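Local coordinates for interferon-activable protein 202 (Mus musculus, PDB 4L5R) that binds double-stranded DNA without sequence specificity through its first HIN-200 domain and restrains the AIM2 inflammasome, probably by sequestering cytoplasmic DNA, at residues Tyr126-Lys134 / Ile141-Glu149; Ile152-Ile163 / Pro185-Lys196. All coordinates share one frame; numbering follows the deposited sequence.

Overall arrangement
Both contacts lie in the second of the two OB folds of this HIN-200 domain, on the same side of the chain's centre, with their own centres about 12 Å apart. Interaction 1 is a bulged antiparallel hairpin; interaction 2 follows it along the chain and adds a parallel strand pair and a turn. Strands 141-146 and 151-156 are neighbours in one sheet, where Phe143 O lies 2.8 Å from Val154 N, a probable hydrogen bond. In the core, Phe143 CE1 packs 3.3 Å from Ile195 CD1. Each contact also meets DNA: Thr142 grips a phosphate of chain C, Asn191 two phosphates of chain B.

Interaction 1 (Tyr126-Lys134 / Ile141-Glu149); sequences YGVFAVEKK and ITFKIKDNE. With nucleotides of chain C.
Glu132 and Lys133 share one partner, Lys144, across this antiparallel hairpin, and so form a classic beta bulge. The hairpin lies in the second OB fold, with strand 151-156 paired to the other edge of strand 141-146. Lys144 O accepts from Glu132 N at 2.8 Å, nearly along the C=O axis, and from Lys133 N at 3.3 Å, on an in-plane lone pair. Lys144 N returns a bond to Lys133 O, and beyond the bulge Lys146 N donates to Ala130 O. The reverse bond, Ala130 N to Lys146 O, is weak, and a water bridges the same two atoms.

Charge pairing runs along the face that carries Lys133, Lys144 and Lys146. With CG anti to the backbone N (chi1 159°), Glu132 lies alongside the extended chain of Lys144, and a bend at chi2 helps set its carboxylate beside the amine in a salt bridge, Lys144 NZ to Glu132 OE2, 2.9 Å. Lys146 NZ stands 4.1 Å from Glu132 OE1, beyond a salt bridge.

Apolar contacts fill the other face. Ile145 CD1 sits over one face of the Phe129 ring, 3.7 Å from its centroid, a CH-pi contact. The methylene chain of Lys134 runs alongside Phe143, CD to CE2 3.5 Å, apolar where it meets the ring while its amine leads away.

Near the turn of the hairpin, Thr142 OG1 donates to OP1 of DG7 of chain C, 2.5 Å. A small neutral hydroxyl can thus hold the phosphate without reading a base, consistent with sequence-independent binding, while Glu132 probably offsets part of the lysine charge.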
loop_
_atom_site.group_PDB
_atom_site.type_symbol
_atom_site.label_atom_id
_atom_site.label_comp_id
_atom_site.label_asym_id
_atom_site.label_seq_id
_atom_site.Cartn_x
_atom_site.Cartn_y
_atom_site.Cartn_z
ATOM N N TYR A 126 3.750 -4.679 -2.565
ATOM C CA TYR A 126 4.324 -3.441 -2.075
ATOM C C TYR A 126 5.794 -3.698 -1.895
ATOM O O TYR A 126 6.185 -4.808 -1.524
ATOM C CB TYR A 126 3.764 -3.110 -0.680
ATOM C CG TYR A 126 2.308 -2.730 -0.600
ATOM C CD1 TYR A 126 1.308 -3.667 -0.845
ATOM C CD2 TYR A 126 1.932 -1.444 -0.229
ATOM C CE1 TYR A 126 -0.027 -3.320 -0.736
ATOM C CE2 TYR A 126 0.595 -1.087 -0.113
ATOM C CZ TYR A 126 -0.376 -2.031 -0.370
ATOM O OH TYR A 126 -1.701 -1.684 -0.260
ATOM N N GLY A 127 6.620 -2.678 -2.101
ATOM C CA GLY A 127 8.039 -2.846 -1.837
ATOM C C GLY A 127 8.931 -1.781 -2.438
ATOM O O GLY A 127 8.459 -0.903 -3.164
ATOM N N VAL A 128 10.221 -1.872 -2.130
ATOM C CA VAL A 128 11.236 -0.949 -2.639
ATOM C C VAL A 128 12.208 -1.786 -3.471
ATOM O O VAL A 128 12.727 -2.819 -2.990
ATOM C CB VAL A 128 12.010 -0.312 -1.480
ATOM C CG1 VAL A 128 13.109 0.600 -1.997
ATOM C CG2 VAL A 128 11.051 0.427 -0.532
ATOM N N PHE A 129 12.440 -1.371 -4.710
ATOM C CA PHE A 129 13.258 -2.174 -5.633
ATOM C C PHE A 129 14.231 -1.315 -6.425
ATOM O O PHE A 129 13.910 -0.176 -6.814
ATOM C CB PHE A 129 12.369 -2.888 -6.650
ATOM C CG PHE A 129 11.268 -3.698 -6.049
ATOM C CD1 PHE A 129 10.049 -3.114 -5.740
ATOM C CD2 PHE A 129 11.448 -5.057 -5.802
ATOM C CE1 PHE A 129 9.028 -3.869 -5.190
ATOM C CE2 PHE A 129 10.429 -5.818 -5.262
ATOM C CZ PHE A 129 9.216 -5.224 -4.959
ATOM N N ALA A 130 15.401 -1.874 -6.715
ATOM C CA ALA A 130 16.352 -1.213 -7.603
ATOM C C ALA A 130 15.759 -1.142 -9.013
ATOM O O ALA A 130 14.996 -2.020 -9.424
ATOM C CB ALA A 130 17.677 -1.969 -7.610
ATOM N N VAL A 131 16.105 -0.089 -9.750
ATOM C CA VAL A 131 15.581 0.111 -11.097
ATOM C C VAL A 131 16.683 -0.156 -12.125
ATOM O O VAL A 131 17.762 0.426 -12.060
ATOM C CB VAL A 131 15.070 1.547 -11.304
ATOM C CG1 VAL A 131 14.717 1.767 -12.777
ATOM C CG2 VAL A 131 13.858 1.823 -10.433
ATOM N N GLU A 132 16.411 -1.057 -13.059
ATOM C CA GLU A 132 17.367 -1.354 -14.124
ATOM C C GLU A 132 17.064 -0.493 -15.341
ATOM O O GLU A 132 17.973 0.075 -15.952
ATOM C CB GLU A 132 17.308 -2.834 -14.497
ATOM C CG GLU A 132 17.853 -3.144 -15.871
ATOM C CD GLU A 132 18.943 -4.180 -15.831
ATOM O OE1 GLU A 132 20.118 -3.793 -15.649
ATOM O OE2 GLU A 132 18.624 -5.381 -15.969
ATOM N N LYS A 133 15.779 -0.389 -15.671
ATOM C CA LYS A 133 15.346 0.372 -16.843
ATOM C C LYS A 133 14.052 1.115 -16.563
ATOM O O LYS A 133 13.210 0.654 -15.791
ATOM C CB LYS A 133 15.107 -0.563 -18.031
ATOM C CG LYS A 133 16.288 -1.421 -18.416
ATOM C CD LYS A 133 15.934 -2.327 -19.586
ATOM C CE LYS A 133 17.143 -3.119 -20.048
ATOM N NZ LYS A 133 18.286 -2.216 -20.371
ATOM N N LYS A 134 13.881 2.261 -17.210
ATOM C CA LYS A 134 12.629 2.984 -17.114
ATOM C C LYS A 134 12.293 3.485 -18.503
ATOM O O LYS A 134 13.181 3.934 -19.228
ATOM C CB LYS A 134 12.733 4.148 -16.129
ATOM C CG LYS A 134 11.557 5.118 -16.187
ATOM C CD LYS A 134 11.628 6.160 -15.081
ATOM C CE LYS A 134 10.882 7.433 -15.451
ATOM N NZ LYS A 134 11.735 8.338 -16.271
ATOM N N ILE A 141 4.047 4.037 -18.240
ATOM C CA ILE A 141 5.439 4.107 -17.886
ATOM C C ILE A 141 5.766 2.687 -17.475
ATOM O O ILE A 141 5.036 2.086 -16.686
ATOM C CB ILE A 141 5.685 5.030 -16.705
ATOM C CG1 ILE A 141 5.139 6.425 -16.996
ATOM C CG2 ILE A 141 7.170 5.098 -16.394
ATOM C CD1 ILE A 141 5.372 7.394 -15.863
ATOM N N THR A 142 6.823 2.125 -18.041
ATOM C CA THR A 142 7.215 0.771 -17.644
ATOM C C THR A 142 8.605 0.776 -17.041
ATOM O O THR A 142 9.410 1.667 -17.313
ATOM C CB THR A 142 7.163 -0.201 -18.813
ATOM O OG1 THR A 142 8.033 0.265 -19.847
ATOM C CG2 THR A 142 5.736 -0.307 -19.341
ATOM N N PHE A 143 8.884 -0.222 -16.209
ATOM C CA PHE A 143 10.155 -0.301 -15.511
ATOM C C PHE A 143 10.599 -1.748 -15.580
ATOM O O PHE A 143 9.770 -2.650 -15.634
ATOM C CB PHE A 143 10.004 0.030 -14.023
ATOM C CG PHE A 143 9.535 1.427 -13.731
ATOM C CD1 PHE A 143 8.184 1.726 -13.710
ATOM C CD2 PHE A 143 10.445 2.430 -13.445
ATOM C CE1 PHE A 143 7.744 3.001 -13.415
ATOM C CE2 PHE A 143 10.007 3.725 -13.152
ATOM C CZ PHE A 143 8.658 4.005 -13.138
ATOM N N LYS A 144 11.906 -1.959 -15.584
ATOM C CA LYS A 144 12.444 -3.268 -15.248
ATOM C C LYS A 144 13.069 -3.089 -13.878
ATOM O O LYS A 144 14.046 -2.341 -13.727
ATOM C CB LYS A 144 13.504 -3.682 -16.272
ATOM C CG LYS A 144 14.157 -5.017 -15.975
ATOM C CD LYS A 144 15.202 -5.336 -17.052
ATOM C CE LYS A 144 15.921 -6.636 -16.768
ATOM N NZ LYS A 144 16.973 -6.912 -17.813
ATOM N N ILE A 145 12.478 -3.723 -12.867
ATOM C CA ILE A 145 13.058 -3.676 -11.536
ATOM C C ILE A 145 13.774 -4.993 -11.232
ATOM O O ILE A 145 13.523 -6.006 -11.876
ATOM C CB ILE A 145 12.006 -3.382 -10.456
ATOM C CG1 ILE A 145 10.886 -4.431 -10.465
ATOM C CG2 ILE A 145 11.425 -1.973 -10.654
ATOM C CD1 ILE A 145 9.956 -4.372 -9.206
ATOM N N LYS A 146 14.671 -4.970 -10.256
ATOM C CA LYS A 146 15.475 -6.149 -9.965
ATOM C C LYS A 146 15.925 -6.154 -8.517
ATOM O O LYS A 146 15.939 -5.116 -7.850
ATOM C CB LYS A 146 16.712 -6.167 -10.863
ATOM C CG LYS A 146 17.661 -5.010 -10.603
ATOM C CD LYS A 146 18.977 -5.204 -11.334
ATOM C CE LYS A 146 19.912 -4.028 -11.107
ATOM N NZ LYS A 146 21.247 -4.250 -11.741
ATOM N N ASP A 147 16.284 -7.338 -8.039
ATOM C CA ASP A 147 17.058 -7.469 -6.823
ATOM C C ASP A 147 18.256 -8.358 -7.186
ATOM O O ASP A 147 18.484 -8.631 -8.365
ATOM C CB ASP A 147 16.213 -8.008 -5.653
ATOM C CG ASP A 147 15.506 -9.328 -5.966
ATOM O OD1 ASP A 147 16.061 -10.151 -6.729
ATOM O OD2 ASP A 147 14.398 -9.564 -5.416
ATOM N N ASN A 148 19.012 -8.793 -6.186
ATOM C CA ASN A 148 20.233 -9.551 -6.433
ATOM C C ASN A 148 20.035 -10.835 -7.246
ATOM O O ASN A 148 20.968 -11.315 -7.890
ATOM C CB ASN A 148 20.945 -9.860 -5.110
ATOM C CG ASN A 148 19.988 -10.345 -4.029
ATOM O OD1 ASN A 148 19.049 -11.094 -4.303
ATOM N ND2 ASN A 148 20.219 -9.908 -2.793
ATOM N N GLU A 149 18.821 -11.380 -7.228
ATOM C CA GLU A 149 18.588 -12.700 -7.814
ATOM C C GLU A 149 17.612 -12.749 -9.005
ATOM O O GLU A 149 17.629 -13.706 -9.773
ATOM C CB GLU A 149 18.202 -13.714 -6.712
ATOM C CG GLU A 149 19.333 -13.956 -5.705
ATOM C CD GLU A 149 18.958 -14.904 -4.568
ATOM O OE1 GLU A 149 17.809 -14.828 -4.084
ATOM O OE2 GLU A 149 19.820 -15.724 -4.154
ATOM P P DG C 7 7.041 -1.554 -22.923
ATOM O OP1 DG C 7 7.746 -0.447 -22.244
ATOM O OP2 DG C 7 6.438 -2.653 -22.120
ATOM O "O5'" DG C 7 5.924 -0.901 -23.849
ATOM C "C5'" DG C 7 6.317 0.042 -24.872
ATOM C "C4'" DG C 7 5.096 0.530 -25.623
ATOM O "O4'" DG C 7 4.660 -0.506 -26.533
ATOM C "C3'" DG C 7 3.872 0.883 -24.769
ATOM O "O3'" DG C 7 3.293 2.065 -25.324
ATOM C "C2'" DG C 7 2.963 -0.340 -24.892
ATOM C "C1'" DG C 7 3.300 -0.832 -26.291
ATOM N N9 DG C 7 3.249 -2.272 -26.506
ATOM C C8 DG C 7 3.841 -3.251 -25.742
ATOM N N7 DG C 7 3.645 -4.452 -26.208
ATOM C C5 DG C 7 2.891 -4.259 -27.356
ATOM C C6 DG C 7 2.380 -5.195 -28.285
ATOM O O6 DG C 7 2.500 -6.434 -28.274
ATOM N N1 DG C 7 1.664 -4.560 -29.301
ATOM C C2 DG C 7 1.481 -3.195 -29.397
ATOM N N2 DG C 7 0.778 -2.731 -30.433
ATOM N N3 DG C 7 1.958 -2.314 -28.537
ATOM C C4 DG C 7 2.646 -2.919 -27.550
HETATM O O HOH W 1 16.055 -4.409 -5.310
#

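Interaction 2 (Ile152-Ile163 / Pro185-Lys196); sequences IKVVWDKEQHNI and PILHSGNHSFIK. Unlike the reference sequence in segment 152-163: Glu159 (reference Lys). With nucleotides of chain B.
Trp156 lies flat between aliphatic groups, the indole being broad enough to meet both segments. Ile195 CG2 stands over its six-membered ring, 3.8 Å from the centroid, and Ile163 CD1 shares that face; the two isoleucines cross at about a right angle. The opposite face receives CB of Lys158. Trp156 NE1 donates to Gln160 O at 3.0 Å, the acceptor lying in the ring plane, which fixes the ring's rotation.

Lys158, extended beyond CG, carries its amine to the turn Gly190-Ser193. NZ bonds Ser193 O at 2.9 Å on an in-plane lone pair, and Asn191 O from above the carbonyl plane, 55° out of it. A long, charged chain suits this task of tying two carbonyls of a type I turn. The same turn presents Asn191 to DNA: its N donates to OP2 of DG6 of chain B (2.8 Å) and its ND2 to OP1 of DT5 of chain B.

His188 turns an edge to Asp157, OD2 lying 3.2 Å from NE2, with ring and carboxylate planes 79° apart. Its ND1 donates to Ser189 O, which steadies the ring, and Val155 CG1 packs against CD2. Ser189 OG, swung in between its own backbone N and carbonyl carbon, comes near enough to Asp157 to accept from its N at 2.9 Å.

Strands 152-156 and 186-188 run parallel, their axes 16° apart. Leu187 N to Lys153 O and Val155 N to Leu187 O are nearly straight bonds; the last of the ladder, Ser189 N to Val155 O, is more bent. Strand 141-146 flanks 151-156 on its other edge and strand 176-179 flanks 186-188, while Leu187 and Ile195 pack on strand 171-174. His192 and Phe194 reach the first OB fold, where His192 O accepts from His39 and Phe194 meets Phe28.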
loop_
_atom_site.group_PDB
_atom_site.type_symbol
_atom_site.label_atom_id
_atom_site.label_comp_id
_atom_site.label_asym_id
_atom_site.label_seq_id
_atom_site.Cartn_x
_atom_site.Cartn_y
_atom_site.Cartn_z
ATOM N N ILE A 152 11.766 -8.157 -12.808
ATOM C CA ILE A 152 10.380 -8.267 -13.216
ATOM C C ILE A 152 9.944 -6.939 -13.836
ATOM O O ILE A 152 10.468 -5.880 -13.495
ATOM C CB ILE A 152 9.469 -8.678 -12.024
ATOM C CG1 ILE A 152 8.057 -9.033 -12.514
ATOM C CG2 ILE A 152 9.457 -7.602 -10.958
ATOM C CD1 ILE A 152 7.112 -9.576 -11.430
ATOM N N LYS A 153 9.007 -7.004 -14.770
ATOM C CA LYS A 153 8.503 -5.789 -15.411
ATOM C C LYS A 153 7.406 -5.131 -14.574
ATOM O O LYS A 153 6.532 -5.811 -14.043
ATOM C CB LYS A 153 7.956 -6.128 -16.791
ATOM C CG LYS A 153 7.535 -4.937 -17.614
ATOM C CD LYS A 153 6.642 -5.417 -18.740
ATOM C CE LYS A 153 6.946 -4.712 -20.020
ATOM N NZ LYS A 153 6.105 -5.291 -21.099
ATOM N N VAL A 154 7.469 -3.809 -14.455
ATOM C CA VAL A 154 6.411 -3.041 -13.810
ATOM C C VAL A 154 5.710 -2.210 -14.875
ATOM O O VAL A 154 6.363 -1.496 -15.643
ATOM C CB VAL A 154 6.972 -2.112 -12.720
ATOM C CG1 VAL A 154 5.853 -1.276 -12.089
ATOM C CG2 VAL A 154 7.697 -2.952 -11.632
ATOM N N VAL A 155 4.387 -2.332 -14.924
ATOM C CA VAL A 155 3.551 -1.576 -15.846
ATOM C C VAL A 155 2.657 -0.592 -15.101
ATOM O O VAL A 155 1.761 -0.995 -14.351
ATOM C CB VAL A 155 2.693 -2.519 -16.733
ATOM C CG1 VAL A 155 1.740 -1.715 -17.627
ATOM C CG2 VAL A 155 3.609 -3.422 -17.603
ATOM N N TRP A 156 2.917 0.697 -15.313
ATOM C CA TRP A 156 2.097 1.780 -14.772
ATOM C C TRP A 156 1.208 2.308 -15.897
ATOM O O TRP A 156 1.690 2.900 -16.879
ATOM C CB TRP A 156 3.004 2.874 -14.192
ATOM C CG TRP A 156 2.304 4.137 -13.762
ATOM C CD1 TRP A 156 2.159 5.287 -14.496
ATOM C CD2 TRP A 156 1.677 4.392 -12.492
ATOM N NE1 TRP A 156 1.486 6.232 -13.764
ATOM C CE2 TRP A 156 1.170 5.706 -12.534
ATOM C CE3 TRP A 156 1.492 3.636 -11.331
ATOM C CZ2 TRP A 156 0.501 6.280 -11.458
ATOM C CZ3 TRP A 156 0.806 4.211 -10.255
ATOM C CH2 TRP A 156 0.324 5.519 -10.330
ATOM N N ASP A 157 -0.091 2.055 -15.743
ATOM C CA ASP A 157 -1.088 2.176 -16.801
ATOM C C ASP A 157 -1.949 3.416 -16.628
ATOM O O ASP A 157 -2.752 3.743 -17.501
ATOM C CB ASP A 157 -2.014 0.958 -16.739
ATOM C CG ASP A 157 -2.148 0.257 -18.066
ATOM O OD1 ASP A 157 -1.247 0.422 -18.910
ATOM O OD2 ASP A 157 -3.150 -0.466 -18.258
ATOM N N LYS A 158 -1.819 4.080 -15.481
ATOM C CA LYS A 158 -2.606 5.273 -15.218
ATOM C C LYS A 158 -2.175 6.377 -16.181
ATOM O O LYS A 158 -0.980 6.605 -16.384
ATOM C CB LYS A 158 -2.448 5.720 -13.762
ATOM C CG LYS A 158 -3.060 4.756 -12.733
ATOM C CD LYS A 158 -2.928 5.303 -11.303
ATOM C CE LYS A 158 -3.775 4.518 -10.313
ATOM N NZ LYS A 158 -3.744 5.090 -8.902
ATOM N N GLU A 159 -3.151 7.037 -16.796
ATOM C CA GLU A 159 -2.861 8.170 -17.664
ATOM C C GLU A 159 -2.463 9.334 -16.773
ATOM O O GLU A 159 -3.293 10.163 -16.401
ATOM C CB GLU A 159 -4.073 8.533 -18.525
ATOM N N GLN A 160 -1.186 9.356 -16.417
ATOM C CA GLN A 160 -0.614 10.380 -15.562
ATOM C C GLN A 160 0.854 10.043 -15.335
ATOM O O GLN A 160 1.198 8.913 -14.975
ATOM C CB GLN A 160 -1.375 10.482 -14.235
ATOM C CG GLN A 160 -0.688 9.850 -13.039
ATOM C CD GLN A 160 -1.432 10.139 -11.744
ATOM O OE1 GLN A 160 -2.425 9.479 -11.424
ATOM N NE2 GLN A 160 -0.964 11.139 -11.002
ATOM N N HIS A 161 1.721 11.019 -15.575
ATOM C CA HIS A 161 3.160 10.803 -15.515
ATOM C C HIS A 161 3.815 11.650 -14.433
ATOM O O HIS A 161 5.048 11.721 -14.350
ATOM C CB HIS A 161 3.813 11.098 -16.873
ATOM C CG HIS A 161 3.359 10.192 -17.975
ATOM N ND1 HIS A 161 2.352 9.262 -17.810
ATOM C CD2 HIS A 161 3.770 10.072 -19.260
ATOM C CE1 HIS A 161 2.166 8.611 -18.942
ATOM N NE2 HIS A 161 3.016 9.081 -19.838
ATOM N N ASN A 162 3.000 12.293 -13.604
ATOM C CA ASN A 162 3.548 13.136 -12.545
ATOM C C ASN A 162 4.038 12.322 -11.351
ATOM O O ASN A 162 3.530 12.445 -10.232
ATOM C CB ASN A 162 2.565 14.237 -12.124
ATOM C CG ASN A 162 1.200 13.696 -11.727
ATOM O OD1 ASN A 162 0.800 12.609 -12.143
ATOM N ND2 ASN A 162 0.470 14.471 -10.927
ATOM N N ILE A 163 5.036 11.483 -11.606
ATOM C CA ILE A 163 5.618 10.664 -10.566
ATOM C C ILE A 163 6.855 11.344 -9.995
ATOM O O ILE A 163 7.741 11.773 -10.740
ATOM C CB ILE A 163 6.013 9.273 -11.117
ATOM C CG1 ILE A 163 4.843 8.648 -11.881
ATOM C CG2 ILE A 163 6.491 8.361 -10.002
ATOM C CD1 ILE A 163 3.562 8.578 -11.087
ATOM N N PRO A 185 5.401 -13.198 -15.704
ATOM C CA PRO A 185 4.677 -12.451 -14.672
ATOM C C PRO A 185 5.133 -10.995 -14.674
ATOM O O PRO A 185 6.276 -10.704 -15.028
ATOM C CB PRO A 185 5.107 -13.138 -13.371
ATOM C CG PRO A 185 5.588 -14.492 -13.779
ATOM C CD PRO A 185 6.192 -14.310 -15.142
ATOM N N ILE A 186 4.249 -10.088 -14.264
ATOM C CA ILE A 186 4.592 -8.683 -14.198
ATOM C C ILE A 186 3.836 -8.067 -13.032
ATOM O O ILE A 186 2.929 -8.686 -12.484
ATOM C CB ILE A 186 4.162 -7.918 -15.465
ATOM C CG1 ILE A 186 2.642 -7.970 -15.614
ATOM C CG2 ILE A 186 4.862 -8.476 -16.722
ATOM C CD1 ILE A 186 2.105 -7.127 -16.769
ATOM N N LEU A 187 4.201 -6.847 -12.671
ATOM C CA LEU A 187 3.419 -6.086 -11.704
ATOM C C LEU A 187 2.714 -4.971 -12.462
ATOM O O LEU A 187 3.361 -4.198 -13.168
ATOM C CB LEU A 187 4.338 -5.491 -10.651
ATOM C CG LEU A 187 5.193 -6.514 -9.927
ATOM C CD1 LEU A 187 6.075 -5.796 -8.913
ATOM C CD2 LEU A 187 4.270 -7.545 -9.264
ATOM N N HIS A 188 1.394 -4.902 -12.327
ATOM C CA HIS A 188 0.578 -3.969 -13.105
ATOM C C HIS A 188 -0.175 -3.039 -12.157
ATOM O O HIS A 188 -0.646 -3.461 -11.094
ATOM C CB HIS A 188 -0.412 -4.751 -13.983
ATOM C CG HIS A 188 -1.046 -3.937 -15.071
ATOM N ND1 HIS A 188 -2.075 -3.051 -14.838
ATOM C CD2 HIS A 188 -0.806 -3.892 -16.405
ATOM C CE1 HIS A 188 -2.438 -2.489 -15.979
ATOM N NE2 HIS A 188 -1.680 -2.980 -16.945
ATOM N N SER A 189 -0.299 -1.767 -12.526
ATOM C CA SER A 189 -0.999 -0.833 -11.665
ATOM C C SER A 189 -2.485 -1.173 -11.587
ATOM O O SER A 189 -3.034 -1.812 -12.491
ATOM C CB SER A 189 -0.821 0.599 -12.175
ATOM O OG SER A 189 -1.262 0.711 -13.516
ATOM N N GLY A 190 -3.124 -0.727 -10.502
ATOM C CA GLY A 190 -4.562 -0.836 -10.319
ATOM C C GLY A 190 -5.099 0.504 -9.827
ATOM O O GLY A 190 -4.348 1.477 -9.727
ATOM N N ASN A 191 -6.386 0.578 -9.505
ATOM C CA ASN A 191 -6.948 1.895 -9.210
ATOM C C ASN A 191 -6.229 2.612 -8.071
ATOM O O ASN A 191 -6.088 3.833 -8.117
ATOM C CB ASN A 191 -8.464 1.868 -9.026
ATOM C CG ASN A 191 -8.884 1.082 -7.815
ATOM O OD1 ASN A 191 -8.143 0.221 -7.338
ATOM N ND2 ASN A 191 -10.080 1.371 -7.306
ATOM N N HIS A 192 -5.712 1.850 -7.099
ATOM C CA HIS A 192 -5.036 2.429 -5.935
ATOM C C HIS A 192 -3.511 2.521 -6.015
ATOM O O HIS A 192 -2.875 2.985 -5.070
ATOM C CB HIS A 192 -5.397 1.651 -4.648
ATOM C CG HIS A 192 -6.866 1.554 -4.379
ATOM N ND1 HIS A 192 -7.454 0.405 -3.897
ATOM C CD2 HIS A 192 -7.865 2.466 -4.499
ATOM C CE1 HIS A 192 -8.750 0.605 -3.738
ATOM N NE2 HIS A 192 -9.026 1.849 -4.097
ATOM N N SER A 193 -2.900 2.075 -7.110
ATOM C CA SER A 193 -1.444 2.034 -7.139
ATOM C C SER A 193 -0.792 3.404 -7.010
ATOM O O SER A 193 -1.322 4.420 -7.478
ATOM C CB SER A 193 -0.925 1.323 -8.402
ATOM O OG SER A 193 -1.546 0.058 -8.547
ATOM N N PHE A 194 0.365 3.413 -6.364
ATOM C CA PHE A 194 1.134 4.623 -6.135
ATOM C C PHE A 194 2.608 4.268 -6.268
ATOM O O PHE A 194 3.074 3.237 -5.749
ATOM C CB PHE A 194 0.836 5.162 -4.731
ATOM C CG PHE A 194 1.485 6.488 -4.421
ATOM C CD1 PHE A 194 0.899 7.691 -4.851
ATOM C CD2 PHE A 194 2.640 6.547 -3.647
ATOM C CE1 PHE A 194 1.487 8.911 -4.534
ATOM C CE2 PHE A 194 3.224 7.765 -3.327
ATOM C CZ PHE A 194 2.640 8.954 -3.776
ATOM N N ILE A 195 3.344 5.115 -6.976
ATOM C CA ILE A 195 4.744 4.861 -7.204
ATOM C C ILE A 195 5.583 6.100 -6.930
ATOM O O ILE A 195 5.226 7.217 -7.340
ATOM C CB ILE A 195 4.946 4.355 -8.646
ATOM C CG1 ILE A 195 6.414 4.098 -8.936
ATOM C CG2 ILE A 195 4.358 5.350 -9.645
ATOM C CD1 ILE A 195 6.632 3.527 -10.317
ATOM N N LYS A 196 6.694 5.921 -6.225
ATOM C CA LYS A 196 7.597 7.047 -5.991
ATOM C C LYS A 196 9.050 6.643 -5.790
ATOM O O LYS A 196 9.354 5.496 -5.441
ATOM C CB LYS A 196 7.117 7.913 -4.818
ATOM C CG LYS A 196 7.245 7.277 -3.456
ATOM C CD LYS A 196 6.945 8.306 -2.364
ATOM C CE LYS A 196 6.792 7.652 -0.993
ATOM N NZ LYS A 196 6.420 8.639 0.069
ATOM P P DG B 6 -8.594 -2.800 -9.324
ATOM O OP1 DG B 6 -8.097 -3.217 -7.990
ATOM O OP2 DG B 6 -8.021 -1.612 -9.997
ATOM O "O5'" DG B 6 -8.444 -4.045 -10.321
ATOM C "C5'" DG B 6 -8.830 -5.344 -9.871
ATOM C "C4'" DG B 6 -8.815 -6.309 -11.039
ATOM O "O4'" DG B 6 -10.015 -6.117 -11.841
ATOM C "C3'" DG B 6 -7.614 -6.137 -11.975
ATOM O "O3'" DG B 6 -6.993 -7.394 -12.249
ATOM C "C2'" DG B 6 -8.258 -5.617 -13.252
ATOM C "C1'" DG B 6 -9.568 -6.388 -13.145
ATOM N N9 DG B 6 -10.513 -6.066 -14.212
ATOM C C8 DG B 6 -10.817 -4.846 -14.771
ATOM N N7 DG B 6 -11.675 -4.930 -15.755
ATOM C C5 DG B 6 -11.940 -6.290 -15.858
ATOM C C6 DG B 6 -12.791 -6.999 -16.734
ATOM O O6 DG B 6 -13.511 -6.542 -17.630
ATOM N N1 DG B 6 -12.754 -8.373 -16.489
ATOM C C2 DG B 6 -11.991 -8.978 -15.513
ATOM N N2 DG B 6 -12.070 -10.313 -15.404
ATOM N N3 DG B 6 -11.198 -8.322 -14.682
ATOM C C4 DG B 6 -11.229 -6.994 -14.916
ATOM P P DT B 5 -12.496 2.232 -10.171
ATOM O OP1 DT B 5 -12.015 2.813 -8.889
ATOM O OP2 DT B 5 -12.051 2.821 -11.458
ATOM O "O5'" DT B 5 -12.127 0.674 -10.241
ATOM C "C5'" DT B 5 -12.618 -0.219 -9.256
ATOM C "C4'" DT B 5 -12.313 -1.647 -9.661
ATOM O "O4'" DT B 5 -13.233 -2.089 -10.687
ATOM C "C3'" DT B 5 -10.904 -1.874 -10.213
ATOM O "O3'" DT B 5 -10.183 -2.601 -9.210
ATOM C "C2'" DT B 5 -11.115 -2.672 -11.501
ATOM C "C1'" DT B 5 -12.568 -3.127 -11.370
ATOM N N1 DT B 5 -13.271 -3.406 -12.657
ATOM C C2 DT B 5 -13.844 -4.646 -12.814
ATOM O O2 DT B 5 -13.807 -5.523 -11.962
ATOM N N3 DT B 5 -14.469 -4.819 -14.018
ATOM C C4 DT B 5 -14.588 -3.933 -15.068
ATOM O O4 DT B 5 -15.176 -4.237 -16.108
ATOM C C5 DT B 5 -13.963 -2.651 -14.835
ATOM C C7 DT B 5 -14.015 -1.586 -15.890
ATOM C C6 DT B 5 -13.344 -2.451 -13.658
HETATM O O HOH W 2 8.410 -9.435 -16.134
#